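Local coordinates for Lin0012 protein (Listeria innocua, PDB 3K17) that probably phosphorylates phosphomevalonate with ATP, a step of the mevalonate route to isopentenyl diphosphate, as a member of the GHMP kinase family, at residues A[87-92]-A[130-135]; A[126-131]-A[145-150]; A[234-239]-A[282-287]. All blocks are in the same frame, centred on the assembly; numbering follows the deposited sequence.

How the contacts relate
Contacts 1 and 2 belong to one helical layer in the N-terminal GHMP kinase region and both draw on helix 119-135, sharing Ala130 and Leu131. Their centres lie about 10 Å apart and the two touch: Leu147 of contact 2 packs with CD2 at 3.9 Å from Phe88 CB, and so continues the apolar layer of contact 1. Contact 3 stands apart, on the opposite side of the chain's centre, among the helices after residue 226; its centre is about 42 Å from that of contact 1 and about 33 Å from that of contact 2. None of the three is assigned to the active site, and each is plain packing between helices.

Contact 1. Residues A[87-92]-A[130-135]; sequences TFLKSE and ALMTKF
In the helical layer of the N-terminal GHMP kinase region, the C-terminal ends of helices 76-91 and 119-135 run nearly side by side, their short axes 24° apart and 11.5 Å distant at closest approach. That spacing is wide for helices, and large apolar side chains fill it. Met132, a selenomethionine in the deposited chain, reaches across to two consecutive residues of the other helix, Phe88 and Leu89. Its SE sits obliquely beside the Phe88 ring, 3.9 Å from Phe88 CD2, in a Met-aromatic contact. Bends at chi2 (-53°) and chi3 (95°) turn the chain's end back, and CE comes to rest 3.7 Å from Leu89 CD2; the unbranched, flexible chain of methionine suits a place shared by a ring and a branched group. Leu89 is forked over both neighbours: its two methyls reach Met132 CE and also Phe135 CB, which is 3.7 Å from Leu89 CD1. The near part of the Phe135 ring, CG and CD2, still touches Leu89 CD1 obliquely, and the rest leads away. Farther out, Phe88 rests on Leu192 and Met196 of helix 192-197, Met132 and Leu131 pack on Ala85 of helix 76-91, and Ala130 and Lys134 turn to strand 37-45.

Contact 2. Residues A[126-131]-A[145-150]; sequences AVINAL and FKLAAL
Helices 119-135 and 141-156 approach closely here, with the CA atoms of Ile128 and Ala148 only 6.4 Å apart. The small residue makes this spacing possible: Ala148 presents no more than a methyl, and Ile128 brings its longer branch against the helix surface beside it. Ile128 CG1 lies 4.0 Å from Ala148 CB and equally near Ala148 CA, so the isoleucine meets backbone as well as side chain. With CG1 beside the backbone N (chi1 -63°) and a second turn at chi2 of -58°, the chain is folded and its terminal CD1 is carried to Leu147, 4.1 Å from Leu147 CB. These two side chains pass at a slant, and the other branch of the isoleucine, Ile128 CG2, faces Leu147 CD1 at 4.3 Å. The contact is wholly apolar and buried, which suits a branched aliphatic residue facing an alanine and a leucine, and the spacings indicate ordinary van der Waals packing without strain. Around it, Ala148 and Phe145 pack on Ile164 of helix 162-169, while Leu150 reaches Ile84 of helix 76-91. The other sides of segment 126-131 complete the layering: Val127 meets Ala81 and Ile82 of helix 76-91, and Ala126 and Ala130 lie on strands 7-18 and 37-45 of the mixed sheet.

Contact 3. Residues A[234-239]-A[282-287]; sequences HAFKQE and QELGTK
Phe236 fills the tight part of this contact, reaching from helix 226-239 to the surface of helix 267-288. Its CG is anti to the backbone N (chi1 172°), which carries the ring out across a gap where the nearest CA atoms, those of Phe236 and Lys287, are 8.4 Å apart. The CD2 and CE2 atoms of the ring meet Leu284: Phe236 CE2 is 3.6 Å from Leu284 CD1, and CD2 is almost as near. At the far end Phe236 CZ meets Lys287 CB at 3.8 Å, and Phe236 CE1 lies against the Lys287 carbonyl, 3.8 Å from both its O and its C. A large flat ring suits the place because it can touch a leucine methyl and the last turn of a helix at once. Both approaches to the ring are oblique.

The two segments join helices that the chain links through a third, helix 241-264; the later segment, 282-287, belongs to the C-terminal GHMP kinase region. That third helix also borders the contact: Phe236 and Lys287 touch Asn243, and Leu284 packs on Phe247.

The solvent side is looser. Lys287 gives the interface its aliphatic root, while beyond CG its chain is fully extended and leads the amino group away, an amphipathic use that suits an exposed lysine, whose first methylene can be covered while its charge stays in water. The other side of segment 234-239 is taken up by a subunit interface, where His234, Ala235 and Gln238 pack on Ser231 of the second subunit.

Contact 1. Residues A[87-92]-A[130-135]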
ATOM      1  N   THR A  87       0.199  27.070  16.258  1.00 20.10           N
ATOM      2  CA  THR A  87      -1.243  27.245  16.219  1.00 20.20           C
ATOM      3  C   THR A  87      -1.683  28.198  17.335  1.00 21.36           C
ATOM      4  O   THR A  87      -2.610  28.991  17.151  1.00 19.58           O
ATOM      5  CB  THR A  87      -1.977  25.899  16.376  1.00 20.45           C
ATOM      6  OG1 THR A  87      -1.757  25.106  15.202  1.00 18.76           O
ATOM      7  CG2 THR A  87      -3.487  26.115  16.569  1.00 18.84           C
ATOM      8  N   PHE A  88      -1.023  28.117  18.488  1.00 19.90           N
ATOM      9  CA  PHE A  88      -1.370  28.999  19.597  1.00 20.45           C
ATOM     10  C   PHE A  88      -1.006  30.447  19.264  1.00 20.93           C
ATOM     11  O   PHE A  88      -1.805  31.355  19.472  1.00 23.34           O
ATOM     12  CB  PHE A  88      -0.647  28.595  20.881  1.00 21.02           C
ATOM     13  CG  PHE A  88      -0.871  29.557  22.017  1.00 22.41           C
ATOM     14  CD1 PHE A  88      -2.115  29.642  22.640  1.00 22.58           C
ATOM     15  CD2 PHE A  88       0.136  30.418  22.421  1.00 21.70           C
ATOM     16  CE1 PHE A  88      -2.352  30.576  23.645  1.00 23.96           C
ATOM     17  CE2 PHE A  88      -0.089  31.357  23.426  1.00 26.27           C
ATOM     18  CZ  PHE A  88      -1.342  31.436  24.039  1.00 23.60           C
ATOM     19  N   LEU A  89       0.200  30.658  18.746  1.00 20.98           N
ATOM     20  CA  LEU A  89       0.647  32.000  18.399  1.00 22.05           C
ATOM     21  C   LEU A  89      -0.248  32.648  17.343  1.00 24.14           C
ATOM     22  O   LEU A  89      -0.517  33.847  17.400  1.00 24.88           O
ATOM     23  CB  LEU A  89       2.103  31.971  17.923  1.00 20.99           C
ATOM     24  CG  LEU A  89       3.143  31.649  19.007  1.00 20.11           C
ATOM     25  CD1 LEU A  89       4.514  31.477  18.378  1.00 17.09           C
ATOM     26  CD2 LEU A  89       3.168  32.766  20.044  1.00 20.98           C
ATOM     27  N   LYS A  90      -0.715  31.869  16.379  1.00 23.27           N
ATOM     28  CA  LYS A  90      -1.583  32.437  15.364  1.00 24.85           C
ATOM     29  C   LYS A  90      -2.931  32.828  15.963  1.00 25.94           C
ATOM     30  O   LYS A  90      -3.550  33.792  15.518  1.00 28.66           O
ATOM     31  CB  LYS A  90      -1.798  31.455  14.221  1.00 24.44           C
ATOM     32  CG  LYS A  90      -0.606  31.295  13.298  1.00 28.38           C
ATOM     33  CD  LYS A  90      -0.975  30.355  12.167  1.00 31.13           C
ATOM     34  CE  LYS A  90       0.087  30.313  11.101  1.00 31.76           C
ATOM     35  NZ  LYS A  90      -0.414  29.576   9.906  1.00 35.72           N
ATOM     36  N   SER A  91      -3.388  32.086  16.970  1.00 24.03           N
ATOM     37  CA  SER A  91      -4.664  32.404  17.597  1.00 27.30           C
ATOM     38  C   SER A  91      -4.548  33.730  18.345  1.00 27.86           C
ATOM     39  O   SER A  91      -5.540  34.422  18.534  1.00 27.76           O
ATOM     40  CB  SER A  91      -5.103  31.295  18.565  1.00 25.91           C
ATOM     41  OG  SER A  91      -4.284  31.251  19.720  1.00 27.90           O
ATOM     42  N   GLU A  92      -3.335  34.073  18.775  1.00 29.04           N
ATOM     43  CA  GLU A  92      -3.100  35.334  19.478  1.00 30.67           C
ATOM     44  C   GLU A  92      -2.743  36.444  18.492  1.00 31.17           C
ATOM     45  O   GLU A  92      -2.439  37.561  18.895  1.00 32.98           O
ATOM     46  CB  GLU A  92      -1.968  35.183  20.498  1.00 30.31           C
ATOM     47  CG  GLU A  92      -2.341  34.410  21.748  1.00 34.75           C
ATOM     48  CD  GLU A  92      -3.446  35.087  22.547  1.00 38.00           C
ATOM     49  OE1 GLU A  92      -3.376  36.322  22.733  1.00 39.38           O
ATOM     50  OE2 GLU A  92      -4.377  34.384  22.997  1.00 39.33           O
ATOM     51  N   ALA A 130      11.130  28.104  24.523  1.00 16.96           N
ATOM     52  CA  ALA A 130      11.896  28.862  23.540  1.00 17.62           C
ATOM     53  C   ALA A 130      11.011  29.696  22.611  1.00 18.02           C
ATOM     54  O   ALA A 130      11.319  30.849  22.337  1.00 21.06           O
ATOM     55  CB  ALA A 130      12.773  27.923  22.715  1.00 17.02           C
ATOM     56  N   LEU A 131       9.916  29.124  22.122  1.00 19.78           N
ATOM     57  CA  LEU A 131       9.045  29.859  21.207  1.00 18.83           C
ATOM     58  C   LEU A 131       8.195  30.908  21.914  1.00 20.68           C
ATOM     59  O   LEU A 131       7.889  31.951  21.334  1.00 19.78           O
ATOM     60  CB  LEU A 131       8.144  28.899  20.413  1.00 17.96           C
ATOM     61  CG  LEU A 131       8.883  28.026  19.378  1.00 19.56           C
ATOM     62  CD1 LEU A 131       7.944  27.003  18.766  1.00 15.71           C
ATOM     63  CD2 LEU A 131       9.475  28.914  18.301  1.00 18.43           C
HETATM   64  N   MSE A 132       7.794  30.634  23.152  1.00 20.60           N
HETATM   65  CA  MSE A 132       7.004  31.608  23.885  1.00 22.49           C
HETATM   66  C   MSE A 132       7.890  32.786  24.289  1.00 22.64           C
HETATM   67  O   MSE A 132       7.482  33.941  24.171  1.00 23.79           O
HETATM   68  CB  MSE A 132       6.360  30.984  25.123  1.00 22.46           C
HETATM   69  CG  MSE A 132       5.254  29.974  24.819  1.00 24.61           C
HETATM   70 SE   MSE A 132       3.850  30.618  23.646  1.00 35.40          SE
HETATM   71  CE  MSE A 132       4.548  29.960  21.946  1.00 28.91           C
ATOM     72  N   THR A 133       9.104  32.501  24.749  1.00 21.97           N
ATOM     73  CA  THR A 133      10.013  33.570  25.151  1.00 24.17           C
ATOM     74  C   THR A 133      10.291  34.466  23.942  1.00 25.17           C
ATOM     75  O   THR A 133      10.363  35.691  24.059  1.00 25.19           O
ATOM     76  CB  THR A 133      11.359  33.015  25.678  1.00 24.37           C
ATOM     77  OG1 THR A 133      11.131  32.220  26.846  1.00 24.15           O
ATOM     78  CG2 THR A 133      12.305  34.159  26.046  1.00 26.26           C
ATOM     79  N   LYS A 134      10.415  33.842  22.778  1.00 24.36           N
ATOM     80  CA  LYS A 134      10.695  34.542  21.532  1.00 24.34           C
ATOM     81  C   LYS A 134       9.514  35.295  20.914  1.00 26.16           C
ATOM     82  O   LYS A 134       9.693  36.392  20.385  1.00 27.72           O
ATOM     83  CB  LYS A 134      11.236  33.540  20.503  1.00 25.12           C
ATOM     84  CG  LYS A 134      11.448  34.097  19.106  1.00 24.30           C
ATOM     85  CD  LYS A 134      12.576  35.122  19.069  1.00 27.40           C
ATOM     86  CE  LYS A 134      12.832  35.596  17.643  1.00 29.64           C
ATOM     87  NZ  LYS A 134      13.928  36.604  17.577  1.00 30.21           N
ATOM     88  N   PHE A 135       8.314  34.725  20.983  1.00 24.88           N
ATOM     89  CA  PHE A 135       7.151  35.348  20.351  1.00 24.95           C
ATOM     90  C   PHE A 135       6.008  35.849  21.237  1.00 25.32           C
ATOM     91  O   PHE A 135       5.201  36.656  20.789  1.00 25.41           O
ATOM     92  CB  PHE A 135       6.558  34.383  19.315  1.00 21.99           C
ATOM     93  CG  PHE A 135       7.489  34.052  18.178  1.00 21.30           C
ATOM     94  CD1 PHE A 135       7.723  34.972  17.159  1.00 21.68           C
ATOM     95  CD2 PHE A 135       8.148  32.821  18.136  1.00 20.50           C
ATOM     96  CE1 PHE A 135       8.599  34.677  16.115  1.00 21.96           C
ATOM     97  CE2 PHE A 135       9.029  32.514  17.092  1.00 17.50           C
ATOM     98  CZ  PHE A 135       9.254  33.441  16.083  1.00 20.40           C
TER

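Contact 2. Residues A[126-131]-A[145-150]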
ATOM      1  N   ALA A 126      11.313  22.526  26.357  1.00 13.63           N
ATOM      2  CA  ALA A 126      12.324  23.429  25.824  1.00 15.45           C
ATOM      3  C   ALA A 126      11.779  24.165  24.595  1.00 18.22           C
ATOM      4  O   ALA A 126      11.975  25.378  24.443  1.00 18.49           O
ATOM      5  CB  ALA A 126      13.602  22.653  25.461  1.00 11.70           C
ATOM      6  N   VAL A 127      11.091  23.433  23.721  1.00 15.12           N
ATOM      7  CA  VAL A 127      10.520  24.042  22.530  1.00 13.57           C
ATOM      8  C   VAL A 127       9.453  25.079  22.910  1.00 15.50           C
ATOM      9  O   VAL A 127       9.468  26.210  22.409  1.00 14.04           O
ATOM     10  CB  VAL A 127       9.889  22.965  21.604  1.00 13.94           C
ATOM     11  CG1 VAL A 127       9.042  23.628  20.507  1.00  9.28           C
ATOM     12  CG2 VAL A 127      11.005  22.111  20.974  1.00 11.38           C
ATOM     13  N   ILE A 128       8.538  24.703  23.799  1.00 12.91           N
ATOM     14  CA  ILE A 128       7.476  25.626  24.195  1.00 15.41           C
ATOM     15  C   ILE A 128       8.074  26.883  24.827  1.00 17.12           C
ATOM     16  O   ILE A 128       7.701  28.001  24.469  1.00 17.80           O
ATOM     17  CB  ILE A 128       6.484  24.960  25.182  1.00 17.27           C
ATOM     18  CG1 ILE A 128       5.772  23.779  24.495  1.00 15.00           C
ATOM     19  CG2 ILE A 128       5.467  26.001  25.701  1.00 15.98           C
ATOM     20  CD1 ILE A 128       5.010  24.142  23.230  1.00 13.41           C
ATOM     21  N   ASN A 129       9.004  26.704  25.761  1.00 18.37           N
ATOM     22  CA  ASN A 129       9.627  27.853  26.404  1.00 19.40           C
ATOM     23  C   ASN A 129      10.388  28.727  25.431  1.00 19.89           C
ATOM     24  O   ASN A 129      10.301  29.954  25.504  1.00 19.03           O
ATOM     25  CB  ASN A 129      10.563  27.424  27.525  1.00 19.73           C
ATOM     26  CG  ASN A 129       9.863  27.373  28.861  1.00 22.40           C
ATOM     27  OD1 ASN A 129       8.890  28.083  29.079  1.00 29.31           O
ATOM     28  ND2 ASN A 129      10.363  26.549  29.767  1.00 26.16           N
ATOM     29  N   ALA A 130      11.130  28.104  24.523  1.00 16.96           N
ATOM     30  CA  ALA A 130      11.896  28.862  23.540  1.00 17.62           C
ATOM     31  C   ALA A 130      11.011  29.696  22.611  1.00 18.02           C
ATOM     32  O   ALA A 130      11.319  30.849  22.337  1.00 21.06           O
ATOM     33  CB  ALA A 130      12.773  27.923  22.715  1.00 17.02           C
ATOM     34  N   LEU A 131       9.916  29.124  22.122  1.00 19.78           N
ATOM     35  CA  LEU A 131       9.045  29.859  21.207  1.00 18.83           C
ATOM     36  C   LEU A 131       8.195  30.908  21.914  1.00 20.68           C
ATOM     37  O   LEU A 131       7.889  31.951  21.334  1.00 19.78           O
ATOM     38  CB  LEU A 131       8.144  28.899  20.413  1.00 17.96           C
ATOM     39  CG  LEU A 131       8.883  28.026  19.378  1.00 19.56           C
ATOM     40  CD1 LEU A 131       7.944  27.003  18.766  1.00 15.71           C
ATOM     41  CD2 LEU A 131       9.475  28.914  18.301  1.00 18.43           C
ATOM     42  N   PHE A 145       2.460  25.125  30.373  1.00 18.75           N
ATOM     43  CA  PHE A 145       2.365  23.734  30.780  1.00 17.55           C
ATOM     44  C   PHE A 145       1.286  23.052  29.946  1.00 16.95           C
ATOM     45  O   PHE A 145       1.467  21.927  29.491  1.00 15.84           O
ATOM     46  CB  PHE A 145       1.985  23.598  32.255  1.00 17.14           C
ATOM     47  CG  PHE A 145       1.502  22.226  32.612  1.00 17.16           C
ATOM     48  CD1 PHE A 145       2.403  21.177  32.784  1.00 14.20           C
ATOM     49  CD2 PHE A 145       0.136  21.962  32.705  1.00 17.18           C
ATOM     50  CE1 PHE A 145       1.951  19.886  33.042  1.00 13.95           C
ATOM     51  CE2 PHE A 145      -0.322  20.669  32.963  1.00 17.15           C
ATOM     52  CZ  PHE A 145       0.591  19.630  33.132  1.00 14.79           C
ATOM     53  N   LYS A 146       0.159  23.737  29.766  1.00 18.21           N
ATOM     54  CA  LYS A 146      -0.955  23.193  28.998  1.00 18.92           C
ATOM     55  C   LYS A 146      -0.563  22.897  27.546  1.00 17.97           C
ATOM     56  O   LYS A 146      -0.953  21.878  26.995  1.00 16.16           O
ATOM     57  CB  LYS A 146      -2.146  24.161  29.018  1.00 23.06           C
ATOM     58  CG  LYS A 146      -2.829  24.319  30.375  1.00 23.83           C
ATOM     59  CD  LYS A 146      -3.999  25.283  30.252  1.00 26.50           C
ATOM     60  CE  LYS A 146      -4.697  25.522  31.582  1.00 29.33           C
ATOM     61  NZ  LYS A 146      -5.827  26.489  31.421  1.00 31.44           N
ATOM     62  N   LEU A 147       0.180  23.802  26.923  1.00 18.02           N
ATOM     63  CA  LEU A 147       0.619  23.579  25.549  1.00 17.42           C
ATOM     64  C   LEU A 147       1.527  22.345  25.525  1.00 15.87           C
ATOM     65  O   LEU A 147       1.335  21.439  24.722  1.00 15.72           O
ATOM     66  CB  LEU A 147       1.388  24.796  25.029  1.00 17.40           C
ATOM     67  CG  LEU A 147       0.591  26.084  24.796  1.00 20.37           C
ATOM     68  CD1 LEU A 147       1.550  27.232  24.513  1.00 18.98           C
ATOM     69  CD2 LEU A 147      -0.386  25.892  23.633  1.00 20.19           C
ATOM     70  N   ALA A 148       2.502  22.316  26.430  1.00 14.43           N
ATOM     71  CA  ALA A 148       3.448  21.212  26.517  1.00 13.68           C
ATOM     72  C   ALA A 148       2.769  19.886  26.852  1.00 14.77           C
ATOM     73  O   ALA A 148       3.144  18.830  26.317  1.00 14.58           O
ATOM     74  CB  ALA A 148       4.524  21.532  27.555  1.00 12.30           C
ATOM     75  N   ALA A 149       1.776  19.935  27.735  1.00 15.34           N
ATOM     76  CA  ALA A 149       1.048  18.737  28.140  1.00 16.63           C
ATOM     77  C   ALA A 149       0.191  18.162  27.007  1.00 18.23           C
ATOM     78  O   ALA A 149       0.172  16.945  26.793  1.00 17.69           O
ATOM     79  CB  ALA A 149       0.170  19.039  29.355  1.00 19.49           C
ATOM     80  N   LEU A 150      -0.529  19.029  26.297  1.00 16.59           N
ATOM     81  CA  LEU A 150      -1.357  18.578  25.179  1.00 17.79           C
ATOM     82  C   LEU A 150      -0.451  17.957  24.122  1.00 16.59           C
ATOM     83  O   LEU A 150      -0.749  16.898  23.583  1.00 16.76           O
ATOM     84  CB  LEU A 150      -2.115  19.746  24.545  1.00 16.44           C
ATOM     85  CG  LEU A 150      -3.307  20.334  25.305  1.00 19.89           C
ATOM     86  CD1 LEU A 150      -3.903  21.500  24.527  1.00 18.66           C
ATOM     87  CD2 LEU A 150      -4.354  19.248  25.510  1.00 19.53           C
TER

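Contact 3. Residues A[234-239]-A[282-287]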
ATOM      1  N   HIS A 234      -1.652  -1.431  32.461  1.00 42.61           N
ATOM      2  CA  HIS A 234      -2.986  -1.036  32.033  1.00 44.11           C
ATOM      3  C   HIS A 234      -3.858  -2.277  31.872  1.00 44.35           C
ATOM      4  O   HIS A 234      -5.036  -2.273  32.231  1.00 45.08           O
ATOM      5  CB  HIS A 234      -2.930  -0.286  30.706  1.00 46.47           C
ATOM      6  CG  HIS A 234      -4.268   0.188  30.231  1.00 49.31           C
ATOM      7  ND1 HIS A 234      -4.955   1.211  30.848  1.00 49.91           N
ATOM      8  CD2 HIS A 234      -5.063  -0.247  29.225  1.00 49.47           C
ATOM      9  CE1 HIS A 234      -6.116   1.386  30.241  1.00 50.69           C
ATOM     10  NE2 HIS A 234      -6.206   0.514  29.254  1.00 49.96           N
ATOM     11  N   ALA A 235      -3.272  -3.339  31.329  1.00 43.39           N
ATOM     12  CA  ALA A 235      -3.999  -4.585  31.134  1.00 43.00           C
ATOM     13  C   ALA A 235      -4.319  -5.190  32.493  1.00 42.85           C
ATOM     14  O   ALA A 235      -5.405  -5.732  32.699  1.00 42.37           O
ATOM     15  CB  ALA A 235      -3.171  -5.556  30.309  1.00 42.66           C
ATOM     16  N   PHE A 236      -3.366  -5.100  33.416  1.00 42.14           N
ATOM     17  CA  PHE A 236      -3.563  -5.624  34.758  1.00 42.46           C
ATOM     18  C   PHE A 236      -4.783  -4.944  35.369  1.00 43.19           C
ATOM     19  O   PHE A 236      -5.587  -5.573  36.054  1.00 43.32           O
ATOM     20  CB  PHE A 236      -2.338  -5.345  35.627  1.00 41.67           C
ATOM     21  CG  PHE A 236      -2.540  -5.686  37.075  1.00 40.85           C
ATOM     22  CD1 PHE A 236      -2.705  -7.009  37.475  1.00 40.74           C
ATOM     23  CD2 PHE A 236      -2.597  -4.683  38.035  1.00 39.83           C
ATOM     24  CE1 PHE A 236      -2.926  -7.331  38.811  1.00 40.16           C
ATOM     25  CE2 PHE A 236      -2.818  -4.993  39.378  1.00 40.82           C
ATOM     26  CZ  PHE A 236      -2.983  -6.319  39.766  1.00 39.81           C
ATOM     27  N   LYS A 237      -4.903  -3.646  35.118  1.00 43.03           N
ATOM     28  CA  LYS A 237      -6.018  -2.858  35.621  1.00 44.12           C
ATOM     29  C   LYS A 237      -7.356  -3.454  35.168  1.00 44.69           C
ATOM     30  O   LYS A 237      -8.342  -3.418  35.903  1.00 42.72           O
ATOM     31  CB  LYS A 237      -5.888  -1.418  35.120  1.00 43.95           C
ATOM     32  CG  LYS A 237      -7.038  -0.504  35.496  1.00 46.01           C
ATOM     33  CD  LYS A 237      -6.817   0.901  34.954  1.00 46.24           C
ATOM     34  CE  LYS A 237      -8.002   1.803  35.262  1.00 47.39           C
ATOM     35  NZ  LYS A 237      -7.805   3.183  34.733  1.00 47.75           N
ATOM     36  N   GLN A 238      -7.377  -4.009  33.961  1.00 46.64           N
ATOM     37  CA  GLN A 238      -8.588  -4.607  33.400  1.00 49.50           C
ATOM     38  C   GLN A 238      -8.738  -6.060  33.847  1.00 51.07           C
ATOM     39  O   GLN A 238      -9.847  -6.562  34.008  1.00 52.37           O
ATOM     40  CB  GLN A 238      -8.531  -4.559  31.875  1.00 50.38           C
ATOM     41  CG  GLN A 238      -8.011  -3.249  31.306  1.00 52.25           C
ATOM     42  CD  GLN A 238      -8.943  -2.078  31.551  1.00 53.78           C
ATOM     43  OE1 GLN A 238      -8.604  -0.931  31.258  1.00 54.70           O
ATOM     44  NE2 GLN A 238     -10.128  -2.362  32.080  1.00 53.29           N
ATOM     45  N   GLU A 239      -7.604  -6.723  34.040  1.00 53.34           N
ATOM     46  CA  GLU A 239      -7.554  -8.123  34.450  1.00 55.04           C
ATOM     47  C   GLU A 239      -7.727  -8.309  35.960  1.00 54.64           C
ATOM     48  O   GLU A 239      -7.948  -9.424  36.429  1.00 55.02           O
ATOM     49  CB  GLU A 239      -6.215  -8.724  33.996  1.00 57.37           C
ATOM     50  CG  GLU A 239      -5.826 -10.059  34.625  1.00 62.32           C
ATOM     51  CD  GLU A 239      -6.634 -11.230  34.098  1.00 65.76           C
ATOM     52  OE1 GLU A 239      -7.866 -11.260  34.313  1.00 67.34           O
ATOM     53  OE2 GLU A 239      -6.030 -12.126  33.466  1.00 67.45           O
ATOM     54  N   GLN A 282       6.202  -2.831  44.678  1.00 36.37           N
ATOM     55  CA  GLN A 282       6.729  -4.190  44.616  1.00 37.66           C
ATOM     56  C   GLN A 282       5.534  -5.123  44.467  1.00 38.38           C
ATOM     57  O   GLN A 282       5.560  -6.065  43.677  1.00 39.01           O
ATOM     58  CB  GLN A 282       7.477  -4.554  45.905  1.00 39.69           C
ATOM     59  CG  GLN A 282       8.740  -3.754  46.187  1.00 39.53           C
ATOM     60  CD  GLN A 282       9.450  -4.227  47.450  1.00 41.34           C
ATOM     61  OE1 GLN A 282       8.872  -4.236  48.538  1.00 41.03           O
ATOM     62  NE2 GLN A 282      10.705  -4.623  47.307  1.00 39.85           N
ATOM     63  N   GLU A 283       4.487  -4.845  45.238  1.00 39.14           N
ATOM     64  CA  GLU A 283       3.267  -5.641  45.217  1.00 40.59           C
ATOM     65  C   GLU A 283       2.628  -5.596  43.835  1.00 39.53           C
ATOM     66  O   GLU A 283       2.270  -6.629  43.266  1.00 38.39           O
ATOM     67  CB  GLU A 283       2.274  -5.104  46.249  1.00 44.16           C
ATOM     68  CG  GLU A 283       2.838  -4.986  47.653  1.00 50.34           C
ATOM     69  CD  GLU A 283       3.097  -6.333  48.298  1.00 55.01           C
ATOM     70  OE1 GLU A 283       3.744  -6.363  49.370  1.00 57.67           O
ATOM     71  OE2 GLU A 283       2.647  -7.359  47.741  1.00 57.37           O
ATOM     72  N   LEU A 284       2.479  -4.384  43.307  1.00 38.37           N
ATOM     73  CA  LEU A 284       1.888  -4.188  41.991  1.00 37.23           C
ATOM     74  C   LEU A 284       2.669  -4.980  40.952  1.00 36.78           C
ATOM     75  O   LEU A 284       2.085  -5.671  40.118  1.00 37.07           O
ATOM     76  CB  LEU A 284       1.891  -2.697  41.623  1.00 35.52           C
ATOM     77  CG  LEU A 284       1.432  -2.345  40.203  1.00 33.90           C
ATOM     78  CD1 LEU A 284       0.030  -2.878  39.971  1.00 33.74           C
ATOM     79  CD2 LEU A 284       1.468  -0.835  40.002  1.00 35.01           C
ATOM     80  N   GLY A 285       3.993  -4.874  41.012  1.00 36.76           N
ATOM     81  CA  GLY A 285       4.834  -5.582  40.068  1.00 38.25           C
ATOM     82  C   GLY A 285       4.628  -7.081  40.145  1.00 39.02           C
ATOM     83  O   GLY A 285       4.558  -7.767  39.123  1.00 38.38           O
ATOM     84  N   THR A 286       4.523  -7.586  41.370  1.00 39.71           N
ATOM     85  CA  THR A 286       4.325  -9.008  41.605  1.00 40.55           C
ATOM     86  C   THR A 286       2.980  -9.476  41.075  1.00 41.23           C
ATOM     87  O   THR A 286       2.909 -10.413  40.283  1.00 42.77           O
ATOM     88  CB  THR A 286       4.403  -9.333  43.110  1.00 40.48           C
ATOM     89  OG1 THR A 286       5.736  -9.099  43.580  1.00 38.18           O
ATOM     90  CG2 THR A 286       4.018 -10.788  43.367  1.00 41.09           C
ATOM     91  N   LYS A 287       1.913  -8.816  41.510  1.00 41.74           N
ATOM     92  CA  LYS A 287       0.566  -9.182  41.086  1.00 41.91           C
ATOM     93  C   LYS A 287       0.353  -9.101  39.576  1.00 41.93           C
ATOM     94  O   LYS A 287      -0.239  -9.999  38.978  1.00 42.64           O
ATOM     95  CB  LYS A 287      -0.465  -8.299  41.789  1.00 43.21           C
ATOM     96  CG  LYS A 287      -0.439  -8.385  43.304  1.00 45.20           C
ATOM     97  CD  LYS A 287      -1.527  -7.511  43.901  1.00 47.44           C
ATOM     98  CE  LYS A 287      -1.503  -7.526  45.420  1.00 49.04           C
ATOM     99  NZ  LYS A 287      -2.604  -6.681  45.979  1.00 48.56           N
TER